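Local coordinates for DUF4847 domain-containing protein (Bacteroides vulgatus, PDB 4ZGF) that is of unknown function but binds calcium ions and belongs to a family grouped with the calycins, at residues T74-W79 with F92-P97. Numbering follows the deposited sequence. Where two conformers were deposited one is given.
Sequences TIEGTW and FTKTPP
Glu76 faces both Thr93 and Lys94 in a classic beta bulge, formed where strand 73-82 pairs with the end of strand 87-92 and the loop that follows it toward helix 100-111 in this calycin-clan sheet. The evidence is a one-residue shift in register: Glu76 and Lys94 form an antiparallel hydrogen-bonded pair, whereas Gly77 already lies opposite Phe92, in a non-hydrogen-bonded pair. Two amides therefore converge on one carbonyl, Thr93 N at 2.8 Å and Lys94 N at 3.1 Å from Glu76 O, both on the same face of its plane; the Lys94 amide stands 36° out of it. In return, Glu76 N donates to Lys94 O at 3.0 Å. On the Glu76 face, the lysine chain leaves with CG anti to the backbone N (Lys94 chi1 178°) and passes the glutamate carboxylate with methylene rather than charge: Lys94 CD lies 3.7 Å from Glu76 CD, while Glu76 OE2 and Lys94 NZ are 5.6 Å apart, not in contact. A water joins Glu76 OE1 to Thr93 OG1, so the carboxylate also reaches Thr93, the first of the two bulge residues, through solvent. An alanine in place of Glu76 would probably leave that water without its carboxylate partner and uncover the Lys94 methylenes, though the backbone bonds could persist. Apolar contacts complete the pairing: Ile75 CB meets the edge of the Phe92 ring, 3.9 Å from Phe92 CE2, and Ile75 CG2 rests against Pro96 CD. Phe105 of helix 100-111 touches Ile75, Leu109 touches Phe92, and Phe66 packs edge-to-face with the Phe92 ring. Thr74 and Lys94 each have a second conformer, which leaves their grip less certain; in the conformers described, Lys94 bends at its last torsion (chi4 -65°), and Lys94 NZ donates to Thr74 O at 2.9 Å and Thr74 OG1 at 3.0 Å.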
# COMPACT_ATOMS: atom_id res chain seq x y z
N THR A 74 13.08 7.54 -3.97
CA THR A 74 12.26 7.77 -2.81
C THR A 74 11.02 8.59 -3.10
O THR A 74 10.96 9.45 -3.98
CB THR A 74 13.02 8.44 -1.70
OG1 THR A 74 13.47 9.71 -2.15
CG2 THR A 74 14.18 7.58 -1.25
N ILE A 75 10.03 8.31 -2.23
CA ILE A 75 8.85 9.17 -2.06
C ILE A 75 9.00 9.89 -0.74
O ILE A 75 9.60 9.37 0.21
CB ILE A 75 7.55 8.36 -2.12
CG1 ILE A 75 7.55 7.19 -1.15
CG2 ILE A 75 7.28 7.92 -3.53
CD1 ILE A 75 6.23 6.44 -1.02
N GLU A 76 8.43 11.09 -0.65
CA GLU A 76 8.38 11.84 0.58
C GLU A 76 7.06 12.59 0.65
O GLU A 76 6.49 12.94 -0.38
CB GLU A 76 9.51 12.91 0.65
CG GLU A 76 10.91 12.33 0.52
CD GLU A 76 12.00 13.36 0.53
OE1 GLU A 76 11.72 14.55 0.37
OE2 GLU A 76 13.17 12.98 0.65
N GLY A 77 6.65 12.91 1.87
CA GLY A 77 5.47 13.75 2.05
C GLY A 77 5.07 13.84 3.49
O GLY A 77 5.86 13.66 4.40
N THR A 78 3.79 14.18 3.67
CA THR A 78 3.21 14.34 4.98
C THR A 78 1.95 13.48 5.08
O THR A 78 1.40 13.03 4.07
CB THR A 78 2.90 15.82 5.30
OG1 THR A 78 1.89 16.25 4.40
CG2 THR A 78 4.15 16.68 5.11
N TRP A 79 1.51 13.27 6.32
CA TRP A 79 0.33 12.47 6.56
C TRP A 79 -0.32 12.90 7.83
O TRP A 79 0.31 13.36 8.79
CB TRP A 79 0.69 10.96 6.62
CG TRP A 79 1.49 10.58 7.81
CD1 TRP A 79 2.83 10.79 8.00
CD2 TRP A 79 0.99 10.04 9.06
NE1 TRP A 79 3.19 10.40 9.28
CE2 TRP A 79 2.09 9.94 9.94
CE3 TRP A 79 -0.26 9.61 9.49
CZ2 TRP A 79 1.96 9.45 11.23
CZ3 TRP A 79 -0.38 9.12 10.79
CH2 TRP A 79 0.72 9.05 11.64
N PHE A 92 1.81 13.87 -1.03
CA PHE A 92 3.19 13.71 -1.56
C PHE A 92 3.83 15.07 -1.82
O PHE A 92 3.22 15.97 -2.42
CB PHE A 92 3.18 12.92 -2.86
CG PHE A 92 2.92 11.45 -2.66
CD1 PHE A 92 1.61 10.96 -2.62
CD2 PHE A 92 3.96 10.54 -2.55
CE1 PHE A 92 1.39 9.61 -2.44
CE2 PHE A 92 3.72 9.21 -2.38
CZ PHE A 92 2.43 8.74 -2.32
N THR A 93 5.10 15.17 -1.44
CA THR A 93 5.97 16.30 -1.84
C THR A 93 7.06 15.90 -2.80
O THR A 93 7.61 16.77 -3.48
CB THR A 93 6.52 17.03 -0.62
OG1 THR A 93 7.22 16.12 0.21
CG2 THR A 93 5.38 17.67 0.20
N LYS A 94 7.40 14.61 -2.88
CA LYS A 94 8.43 14.13 -3.81
C LYS A 94 8.02 12.76 -4.29
O LYS A 94 7.67 11.90 -3.47
CB LYS A 94 9.78 14.02 -3.12
CG LYS A 94 10.92 13.49 -4.00
CD LYS A 94 12.14 13.09 -3.16
CE LYS A 94 13.32 12.53 -3.97
NZ LYS A 94 13.09 11.22 -4.68
N THR A 95 8.11 12.56 -5.61
CA THR A 95 7.97 11.23 -6.22
C THR A 95 9.11 11.07 -7.22
O THR A 95 9.55 12.05 -7.85
CB THR A 95 6.61 11.03 -6.90
OG1 THR A 95 6.39 12.04 -7.90
CG2 THR A 95 5.48 11.02 -5.89
N PRO A 96 9.63 9.84 -7.38
CA PRO A 96 10.73 9.57 -8.30
C PRO A 96 10.21 9.43 -9.72
O PRO A 96 9.01 9.38 -9.94
CB PRO A 96 11.27 8.25 -7.76
CG PRO A 96 10.08 7.52 -7.24
CD PRO A 96 9.21 8.62 -6.65
N PRO A 97 11.12 9.34 -10.68
CA PRO A 97 10.73 9.13 -12.05
C PRO A 97 9.70 8.00 -12.20
O PRO A 97 9.87 6.90 -11.67
CB PRO A 97 12.08 8.81 -12.73
CG PRO A 97 13.04 9.69 -11.99
CD PRO A 97 12.57 9.58 -10.55
O HOH W 1 9.90 16.54 -0.14